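Local coordinates for extracellular solute-binding protein family 1 (Arthrobacter chlorophenolicus, PDB 4R2F) that probably captures glucose-containing sugars such as laminaribiose outside the cell and delivers them to a membrane transporter, at residues Phe80-Ile88 and Ser97-Phe107; Lys118-Gln128 and Glu326-Gly334. All coordinates share one frame; numbering follows the deposited sequence.

Interaction 1 (Phe80-Ile88 and Ser97-Phe107). With BGC (beta-D-glucopyranose), chain B.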
loop_
_atom_site.group_PDB
_atom_site.type_symbol
_atom_site.label_atom_id
_atom_site.label_comp_id
_atom_site.label_asym_id
_atom_site.label_seq_id
_atom_site.Cartn_x
_atom_site.Cartn_y
_atom_site.Cartn_z
ATOM N N PHE A 80 5.521 12.041 -4.160
ATOM C CA PHE A 80 4.863 12.467 -2.908
ATOM C C PHE A 80 5.866 12.658 -1.760
ATOM O O PHE A 80 5.705 13.539 -0.923
ATOM C CB PHE A 80 3.782 11.463 -2.484
ATOM C CG PHE A 80 4.323 10.243 -1.801
ATOM C CD1 PHE A 80 4.776 9.159 -2.538
ATOM C CD2 PHE A 80 4.386 10.171 -0.409
ATOM C CE1 PHE A 80 5.299 8.043 -1.910
ATOM C CE2 PHE A 80 4.915 9.041 0.223
ATOM C CZ PHE A 80 5.366 7.982 -0.523
ATOM N N TYR A 81 6.896 11.826 -1.714
ATOM C CA TYR A 81 7.890 11.906 -0.639
ATOM C C TYR A 81 8.531 13.286 -0.624
ATOM O O TYR A 81 8.650 13.937 0.418
ATOM C CB TYR A 81 8.944 10.797 -0.829
ATOM C CG TYR A 81 10.036 10.650 0.239
ATOM C CD1 TYR A 81 9.716 10.384 1.563
ATOM C CD2 TYR A 81 11.395 10.717 -0.106
ATOM C CE1 TYR A 81 10.702 10.221 2.525
ATOM C CE2 TYR A 81 12.388 10.552 0.847
ATOM C CZ TYR A 81 12.032 10.304 2.163
ATOM O OH TYR A 81 12.995 10.134 3.132
ATOM N N GLN A 82 8.900 13.743 -1.812
ATOM C CA GLN A 82 9.559 15.018 -1.988
ATOM C C GLN A 82 8.568 16.149 -1.763
ATOM O O GLN A 82 8.929 17.176 -1.190
ATOM C CB GLN A 82 10.182 15.085 -3.402
ATOM C CG GLN A 82 10.601 16.472 -3.882
ATOM C CD GLN A 82 11.804 17.024 -3.149
ATOM O OE1 GLN A 82 12.506 16.298 -2.441
ATOM N NE2 GLN A 82 12.054 18.320 -3.323
ATOM N N THR A 83 7.329 15.975 -2.222
ATOM C CA THR A 83 6.299 16.999 -2.024
ATOM C C THR A 83 6.118 17.329 -0.525
ATOM O O THR A 83 6.237 18.493 -0.109
ATOM C CB THR A 83 4.964 16.575 -2.644
ATOM O OG1 THR A 83 5.160 16.235 -4.027
ATOM C CG2 THR A 83 3.948 17.668 -2.509
ATOM N N PHE A 84 5.887 16.302 0.288
ATOM C CA PHE A 84 5.845 16.472 1.755
ATOM C C PHE A 84 7.151 16.972 2.371
ATOM O O PHE A 84 7.126 17.888 3.196
ATOM C CB PHE A 84 5.456 15.163 2.454
ATOM C CG PHE A 84 3.992 14.848 2.383
ATOM C CD1 PHE A 84 3.108 15.356 3.333
ATOM C CD2 PHE A 84 3.492 14.031 1.378
ATOM C CE1 PHE A 84 1.762 15.069 3.261
ATOM C CE2 PHE A 84 2.141 13.731 1.320
ATOM C CZ PHE A 84 1.282 14.243 2.261
ATOM N N SER A 85 8.281 16.355 2.014
ATOM C CA SER A 85 9.559 16.763 2.595
ATOM C C SER A 85 9.823 18.246 2.344
ATOM O O SER A 85 10.251 18.965 3.264
ATOM C CB SER A 85 10.734 15.957 2.046
ATOM O OG SER A 85 10.711 14.625 2.528
ATOM N N SER A 86 9.560 18.687 1.113
ATOM C CA SER A 86 9.757 20.086 0.726
ATOM C C SER A 86 8.773 21.037 1.419
ATOM O O SER A 86 9.183 22.081 1.918
ATOM C CB SER A 86 9.706 20.267 -0.795
ATOM O OG SER A 86 10.131 21.579 -1.152
ATOM N N ALA A 87 7.490 20.698 1.459
ATOM C CA ALA A 87 6.513 21.537 2.178
ATOM C C ALA A 87 6.849 21.707 3.674
ATOM O O ALA A 87 6.799 22.800 4.213
ATOM C CB ALA A 87 5.106 20.976 2.036
ATOM N N ILE A 88 7.162 20.616 4.350
ATOM C CA ILE A 88 7.476 20.694 5.773
ATOM C C ILE A 88 8.724 21.569 5.990
ATOM O O ILE A 88 8.754 22.382 6.911
ATOM C CB ILE A 88 7.681 19.274 6.386
ATOM C CG1 ILE A 88 6.349 18.637 6.819
ATOM C CG2 ILE A 88 8.570 19.303 7.614
ATOM C CD1 ILE A 88 5.225 18.692 5.810
ATOM N N SER A 97 -2.554 15.103 7.833
ATOM C CA SER A 97 -2.528 14.411 6.561
ATOM C C SER A 97 -2.593 12.903 6.653
ATOM O O SER A 97 -2.284 12.282 7.694
ATOM C CB SER A 97 -1.259 14.803 5.756
ATOM O OG SER A 97 -0.136 13.998 6.068
ATOM N N THR A 98 -3.000 12.313 5.537
ATOM C CA THR A 98 -2.649 10.943 5.221
ATOM C C THR A 98 -1.385 11.006 4.359
ATOM O O THR A 98 -0.765 12.058 4.210
ATOM C CB THR A 98 -3.772 10.219 4.469
ATOM O OG1 THR A 98 -4.023 10.855 3.195
ATOM C CG2 THR A 98 -5.011 10.239 5.284
ATOM N N GLY A 99 -0.961 9.883 3.832
ATOM C CA GLY A 99 0.245 9.875 3.001
ATOM C C GLY A 99 0.893 8.527 3.075
ATOM O O GLY A 99 0.214 7.511 3.221
ATOM N N GLY A 100 2.213 8.517 2.983
ATOM C CA GLY A 100 2.950 7.291 2.979
ATOM C C GLY A 100 2.735 6.500 4.253
ATOM O O GLY A 100 2.480 7.057 5.314
ATOM N N GLY A 101 2.834 5.182 4.131
ATOM C CA GLY A 101 2.649 4.276 5.267
ATOM C C GLY A 101 3.575 4.540 6.439
ATOM O O GLY A 101 3.189 4.297 7.570
ATOM N N PHE A 102 4.788 5.032 6.166
ATOM C CA PHE A 102 5.823 5.251 7.206
ATOM C C PHE A 102 6.325 6.661 7.331
ATOM O O PHE A 102 7.168 6.920 8.139
ATOM C CB PHE A 102 7.000 4.304 6.938
ATOM C CG PHE A 102 6.550 2.916 6.565
ATOM C CD1 PHE A 102 5.995 2.088 7.519
ATOM C CD2 PHE A 102 6.574 2.500 5.248
ATOM C CE1 PHE A 102 5.538 0.837 7.184
ATOM C CE2 PHE A 102 6.125 1.249 4.901
ATOM C CZ PHE A 102 5.607 0.421 5.874
ATOM N N GLN A 103 5.773 7.548 6.523
ATOM C CA GLN A 103 6.054 8.974 6.517
ATOM C C GLN A 103 6.048 9.643 7.923
ATOM O O GLN A 103 6.910 10.448 8.256
ATOM C CB GLN A 103 4.976 9.564 5.595
ATOM C CG GLN A 103 4.823 11.041 5.502
ATOM C CD GLN A 103 3.875 11.393 4.359
ATOM O OE1 GLN A 103 3.995 10.853 3.261
ATOM N NE2 GLN A 103 2.952 12.295 4.614
ATOM N N ALA A 104 5.081 9.285 8.752
ATOM C CA ALA A 104 4.998 9.836 10.094
ATOM C C ALA A 104 6.292 9.579 10.913
ATOM O O ALA A 104 6.667 10.396 11.746
ATOM C CB ALA A 104 3.798 9.253 10.797
ATOM N N PHE A 105 6.970 8.452 10.691
ATOM C CA PHE A 105 8.205 8.179 11.427
ATOM C C PHE A 105 9.371 9.101 10.996
ATOM O O PHE A 105 10.183 9.465 11.820
ATOM C CB PHE A 105 8.622 6.709 11.327
ATOM C CG PHE A 105 7.664 5.763 12.000
ATOM C CD1 PHE A 105 7.777 5.493 13.349
ATOM C CD2 PHE A 105 6.611 5.181 11.287
ATOM C CE1 PHE A 105 6.879 4.640 13.964
ATOM C CE2 PHE A 105 5.724 4.318 11.891
ATOM C CZ PHE A 105 5.855 4.049 13.232
ATOM N N GLN A 106 9.442 9.441 9.710
ATOM C CA GLN A 106 10.447 10.355 9.201
ATOM C C GLN A 106 10.213 11.704 9.820
ATOM O O GLN A 106 11.143 12.334 10.319
ATOM C CB GLN A 106 10.381 10.491 7.683
ATOM C CG GLN A 106 11.526 11.295 7.095
ATOM C CD GLN A 106 12.887 10.837 7.616
ATOM O OE1 GLN A 106 13.715 11.649 8.041
ATOM N NE2 GLN A 106 13.121 9.531 7.590
ATOM N N PHE A 107 8.970 12.174 9.808
ATOM C CA PHE A 107 8.715 13.532 10.309
ATOM C C PHE A 107 8.823 13.599 11.818
ATOM O O PHE A 107 9.142 14.645 12.397
ATOM C CB PHE A 107 7.383 14.102 9.767
ATOM C CG PHE A 107 7.397 14.303 8.285
ATOM C CD1 PHE A 107 8.402 15.071 7.696
ATOM C CD2 PHE A 107 6.443 13.711 7.460
ATOM C CE1 PHE A 107 8.457 15.243 6.326
ATOM C CE2 PHE A 107 6.503 13.874 6.088
ATOM C CZ PHE A 107 7.507 14.642 5.520
HETATM C C2 BGC B . 0.544 2.442 0.315
HETATM C C3 BGC B . 1.343 3.368 1.234
HETATM C C4 BGC B . 2.725 3.614 0.647
HETATM C C5 BGC B . 2.603 4.142 -0.776
HETATM C C6 BGC B . 3.972 4.287 -1.454
HETATM C C1 BGC B . 0.453 3.157 -1.022
HETATM O O2 BGC B . -0.750 2.183 0.845
HETATM O O3 BGC B . 1.459 2.797 2.537
HETATM O O4 BGC B . 3.401 4.606 1.409
HETATM O O5 BGC B . 1.779 3.272 -1.561
HETATM O O6 BGC B . 4.647 3.019 -1.605
#
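Phe80 meets the glycine loop and Gln103 at the start of the first segment. Its CE2 lies 3.8 Å from CA of Gly100, and OE1 of Gln103 sits at the ring edge, in plane. With CG between the backbone N and the carbonyl carbon (chi1 80°), the ring is swung toward the glycine loop. The ring also comes near C6 of the bound glucose, 4.0 Å from CE1. Tyr81 makes a looser contact, its OH near CG of Gln106. The ring of Phe84 carries the amide of Gln103 on one face. NE2 stands 3.2 Å above the plane, over the ring centre, with ring and amide planes 49° apart. OE1 of that amide accepts from Gly100 N at 3.0 Å, the donor lying well above the carbonyl plane. This bond folds the Gln103 side chain back on the glycine loop. In this extracellular solute-binding protein of the SBP_bac_1 family, a sheet-to-helix loop lines the sugar pocket: Gly101 N donates to O4 of the glucose at 2.8 Å. Cutting Phe84 back to an alanine is likely to leave the Gln103 amide without its aromatic floor and open a gap beside Ser97 OG and Thr98 O. The Phe107 ring turns its edge to CB of Phe84, with CZ 3.7 Å away, and to Ser85 N. Ile88 CG1 lies over a Phe107 face, offset toward the rim.

Interaction 2 (Lys118-Gln128 and Glu326-Gly334)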
loop_
_atom_site.group_PDB
_atom_site.type_symbol
_atom_site.label_atom_id
_atom_site.label_comp_id
_atom_site.label_asym_id
_atom_site.label_seq_id
_atom_site.Cartn_x
_atom_site.Cartn_y
_atom_site.Cartn_z
ATOM N N LYS A 118 -3.207 12.655 22.792
ATOM C CA LYS A 118 -4.477 13.260 23.193
ATOM C C LYS A 118 -5.638 12.749 22.340
ATOM O O LYS A 118 -6.751 12.617 22.832
ATOM C CB LYS A 118 -4.399 14.801 23.149
ATOM C CG LYS A 118 -3.583 15.455 24.267
ATOM C CD LYS A 118 -4.366 15.696 25.562
ATOM C CE LYS A 118 -5.553 16.645 25.398
ATOM N NZ LYS A 118 -6.866 15.945 25.230
ATOM N N VAL A 119 -5.390 12.499 21.056
ATOM C CA VAL A 119 -6.404 11.874 20.187
ATOM C C VAL A 119 -6.757 10.501 20.714
ATOM O O VAL A 119 -7.928 10.171 20.857
ATOM C CB VAL A 119 -5.910 11.766 18.717
ATOM C CG1 VAL A 119 -6.817 10.854 17.891
ATOM C CG2 VAL A 119 -5.818 13.162 18.104
ATOM N N ILE A 120 -5.737 9.716 21.046
ATOM C CA ILE A 120 -5.950 8.395 21.610
ATOM C C ILE A 120 -6.823 8.465 22.880
ATOM O O ILE A 120 -7.732 7.666 23.036
ATOM C CB ILE A 120 -4.626 7.700 21.959
ATOM C CG1 ILE A 120 -3.785 7.396 20.702
ATOM C CG2 ILE A 120 -4.888 6.408 22.728
ATOM C CD1 ILE A 120 -4.428 6.477 19.708
ATOM N N GLU A 121 -6.523 9.399 23.776
ATOM C CA GLU A 121 -7.345 9.631 24.986
ATOM C C GLU A 121 -8.784 9.944 24.633
ATOM O O GLU A 121 -9.690 9.391 25.238
ATOM C CB GLU A 121 -6.839 10.820 25.812
ATOM C CG GLU A 121 -5.517 10.653 26.544
ATOM C CD GLU A 121 -4.994 11.988 27.094
ATOM O OE1 GLU A 121 -5.813 12.808 27.575
ATOM O OE2 GLU A 121 -3.763 12.234 27.048
ATOM N N LYS A 122 -8.996 10.855 23.677
ATOM C CA LYS A 122 -10.329 11.206 23.266
ATOM C C LYS A 122 -11.061 9.998 22.675
ATOM O O LYS A 122 -12.258 9.841 22.891
ATOM C CB LYS A 122 -10.344 12.390 22.293
ATOM C CG LYS A 122 -9.894 13.726 22.891
ATOM C CD LYS A 122 -9.688 14.754 21.768
ATOM C CE LYS A 122 -9.653 16.180 22.271
ATOM N NZ LYS A 122 -11.016 16.606 22.675
ATOM N N LEU A 123 -10.356 9.137 21.948
ATOM C CA LEU A 123 -10.984 7.944 21.380
ATOM C C LEU A 123 -11.338 6.927 22.478
ATOM O O LEU A 123 -12.334 6.224 22.381
ATOM C CB LEU A 123 -10.073 7.281 20.354
ATOM C CG LEU A 123 -9.757 8.112 19.121
ATOM C CD1 LEU A 123 -8.691 7.406 18.283
ATOM C CD2 LEU A 123 -11.005 8.422 18.311
ATOM N N LYS A 124 -10.511 6.851 23.516
ATOM C CA LYS A 124 -10.831 6.008 24.655
ATOM C C LYS A 124 -12.092 6.491 25.351
ATOM O O LYS A 124 -12.911 5.684 25.745
ATOM C CB LYS A 124 -9.662 5.943 25.635
ATOM C CG LYS A 124 -8.541 5.054 25.124
ATOM C CD LYS A 124 -7.371 5.013 26.069
ATOM C CE LYS A 124 -6.272 4.159 25.479
ATOM N NZ LYS A 124 -5.123 4.086 26.400
ATOM N N SER A 125 -12.268 7.806 25.461
ATOM C CA SER A 125 -13.420 8.364 26.181
ATOM C C SER A 125 -14.674 8.171 25.395
ATOM O O SER A 125 -15.682 7.767 25.969
ATOM C CB SER A 125 -13.266 9.864 26.449
ATOM O OG SER A 125 -12.159 10.107 27.268
ATOM N N ASN A 126 -14.619 8.492 24.093
ATOM C CA ASN A 126 -15.803 8.411 23.228
ATOM C C ASN A 126 -16.157 6.975 22.810
ATOM O O ASN A 126 -17.227 6.751 22.281
ATOM C CB ASN A 126 -15.753 9.394 22.018
ATOM C CG ASN A 126 -14.964 8.867 20.802
ATOM O OD1 ASN A 126 -14.573 7.699 20.698
ATOM N ND2 ASN A 126 -14.750 9.755 19.857
ATOM N N GLY A 127 -15.261 6.017 23.048
ATOM C CA GLY A 127 -15.573 4.606 22.811
ATOM C C GLY A 127 -14.960 4.023 21.549
ATOM O O GLY A 127 -14.873 2.803 21.423
ATOM N N GLN A 128 -14.517 4.864 20.614
ATOM C CA GLN A 128 -13.977 4.335 19.362
ATOM C C GLN A 128 -12.735 3.475 19.536
ATOM O O GLN A 128 -12.542 2.548 18.775
ATOM C CB GLN A 128 -13.723 5.430 18.307
ATOM C CG GLN A 128 -14.356 5.024 16.997
ATOM C CD GLN A 128 -13.938 5.829 15.791
ATOM O OE1 GLN A 128 -14.077 5.355 14.654
ATOM N NE2 GLN A 128 -13.464 7.036 16.007
ATOM N N GLU A 326 -6.491 17.975 16.748
ATOM C CA GLU A 326 -6.943 16.807 17.493
ATOM C C GLU A 326 -8.427 16.587 17.334
ATOM O O GLU A 326 -8.862 15.471 17.104
ATOM C CB GLU A 326 -6.563 16.944 18.965
ATOM C CG GLU A 326 -5.084 16.713 19.142
ATOM C CD GLU A 326 -4.496 17.299 20.401
ATOM O OE1 GLU A 326 -5.191 17.986 21.195
ATOM O OE2 GLU A 326 -3.300 17.036 20.592
ATOM N N GLU A 327 -9.203 17.657 17.428
ATOM C CA GLU A 327 -10.636 17.563 17.184
ATOM C C GLU A 327 -10.940 17.094 15.771
ATOM O O GLU A 327 -11.824 16.255 15.579
ATOM C CB GLU A 327 -11.334 18.905 17.438
ATOM C CG GLU A 327 -11.475 19.285 18.913
ATOM C CD GLU A 327 -12.215 18.252 19.766
ATOM O OE1 GLU A 327 -13.310 17.785 19.376
ATOM O OE2 GLU A 327 -11.706 17.923 20.856
ATOM N N PHE A 328 -10.209 17.626 14.786
ATOM C CA PHE A 328 -10.433 17.233 13.413
ATOM C C PHE A 328 -10.203 15.746 13.287
ATOM O O PHE A 328 -11.014 15.056 12.673
ATOM C CB PHE A 328 -9.528 17.947 12.393
ATOM C CG PHE A 328 -9.719 17.425 10.981
ATOM C CD1 PHE A 328 -10.793 17.838 10.211
ATOM C CD2 PHE A 328 -8.865 16.467 10.453
ATOM C CE1 PHE A 328 -11.003 17.333 8.946
ATOM C CE2 PHE A 328 -9.063 15.952 9.188
ATOM C CZ PHE A 328 -10.145 16.383 8.428
ATOM N N VAL A 329 -9.085 15.262 13.832
ATOM C CA VAL A 329 -8.725 13.849 13.647
ATOM C C VAL A 329 -9.777 12.949 14.290
ATOM O O VAL A 329 -10.135 11.940 13.724
ATOM C CB VAL A 329 -7.304 13.505 14.150
ATOM C CG1 VAL A 329 -7.073 11.988 14.171
ATOM C CG2 VAL A 329 -6.230 14.186 13.304
ATOM N N VAL A 330 -10.287 13.332 15.456
ATOM C CA VAL A 330 -11.300 12.517 16.133
ATOM C C VAL A 330 -12.602 12.516 15.319
ATOM O O VAL A 330 -13.257 11.464 15.117
ATOM C CB VAL A 330 -11.516 13.032 17.571
ATOM C CG1 VAL A 330 -12.671 12.342 18.260
ATOM C CG2 VAL A 330 -10.239 12.848 18.374
ATOM N N TYR A 331 -12.970 13.690 14.841
ATOM C CA TYR A 331 -14.126 13.827 13.959
ATOM C C TYR A 331 -13.972 12.939 12.721
ATOM O O TYR A 331 -14.886 12.189 12.344
ATOM C CB TYR A 331 -14.305 15.313 13.574
ATOM C CG TYR A 331 -15.182 15.528 12.363
ATOM C CD1 TYR A 331 -16.579 15.608 12.471
ATOM C CD2 TYR A 331 -14.615 15.629 11.103
ATOM C CE1 TYR A 331 -17.372 15.796 11.340
ATOM C CE2 TYR A 331 -15.390 15.822 9.978
ATOM C CZ TYR A 331 -16.763 15.900 10.092
ATOM O OH TYR A 331 -17.472 16.095 8.930
ATOM N N TYR A 332 -12.805 13.010 12.085
ATOM C CA TYR A 332 -12.610 12.308 10.808
ATOM C C TYR A 332 -12.653 10.799 11.033
ATOM O O TYR A 332 -13.342 10.095 10.317
ATOM C CB TYR A 332 -11.315 12.737 10.148
ATOM C CG TYR A 332 -11.161 12.405 8.665
ATOM C CD1 TYR A 332 -11.835 13.144 7.690
ATOM C CD2 TYR A 332 -10.289 11.401 8.239
ATOM C CE1 TYR A 332 -11.685 12.857 6.334
ATOM C CE2 TYR A 332 -10.115 11.107 6.887
ATOM C CZ TYR A 332 -10.818 11.838 5.927
ATOM O OH TYR A 332 -10.657 11.598 4.583
ATOM N N LEU A 333 -11.946 10.306 12.044
ATOM C CA LEU A 333 -12.007 8.860 12.351
ATOM C C LEU A 333 -13.433 8.358 12.590
ATOM O O LEU A 333 -13.776 7.250 12.173
ATOM C CB LEU A 333 -11.153 8.534 13.567
ATOM C CG LEU A 333 -9.660 8.639 13.334
ATOM C CD1 LEU A 333 -8.960 8.605 14.671
ATOM C CD2 LEU A 333 -9.209 7.499 12.439
ATOM N N GLY A 334 -14.257 9.192 13.217
ATOM C CA GLY A 334 -15.647 8.867 13.494
ATOM C C GLY A 334 -16.543 8.740 12.265
ATOM O O GLY A 334 -17.576 8.116 12.349
HETATM O O HOH W 1 -2.573 14.365 20.411
HETATM O O HOH W 2 -14.026 9.361 16.903
#
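Val119, Leu123, Val329, Val330 and Leu333 form the apolar seam between the two helices. CG1 of Val119 reaches CG1 of Val329 at 3.9 Å and lies about as far from CG2 of Val330. Further along, Leu123 and Leu333 cross at about a right angle, with their CD1 atoms 3.8 Å apart. Val330 is a knob in a hole made by Val119, Lys122, Leu123 and Asn126. Its CG1, anti to the backbone N (chi1 173°), meets ND2 of Asn126, while CG2 packs on the Lys122 chain. The helix axes cross at -45°, 9.6 Å apart at their closest. Both helices pack against the mixed sheet of this solute-binding fold: Val119 and Val329 also touch Met315 of strand 306-316. One charge pair flanks the seam. Lys122, bent at its last torsion (chi4 -72°), is modelled in a salt bridge with Glu327, NZ to OE2, at a distance so short that its detail is doubtful. Glu326 packs its carboxylate on CB of Lys118, and its OE2 bonds to Gln322. Two waters join the helices. One accepts weakly from Lys118 N and donates to Glu326 OE2. The other accepts from Asn126 ND2 and donates to Val330 O at 2.9 Å.

How the interactions relate
Interaction 1 and interaction 2 lie in series along the chain. Their centres are 22 Å apart; their nearest atoms are about 5 Å apart, without touching. Strand 306-316 runs between them. It pairs with strand 96-97, meets Ser97 and Gln103 of interaction 1 through Met314, and meets Val119, Glu326 and Val329 of interaction 2 through Met315. Only interaction 1 holds pocket residues, Gly100 and Gly101. Asp154, His207, Asn311 and Asp395 supply further bonds to the same glucose, and the Phe80 side chain lies about 6 Å from a second one. Interaction 2 is helix packing on the outer part of the fold, its centre about 24 Å from the chain centre.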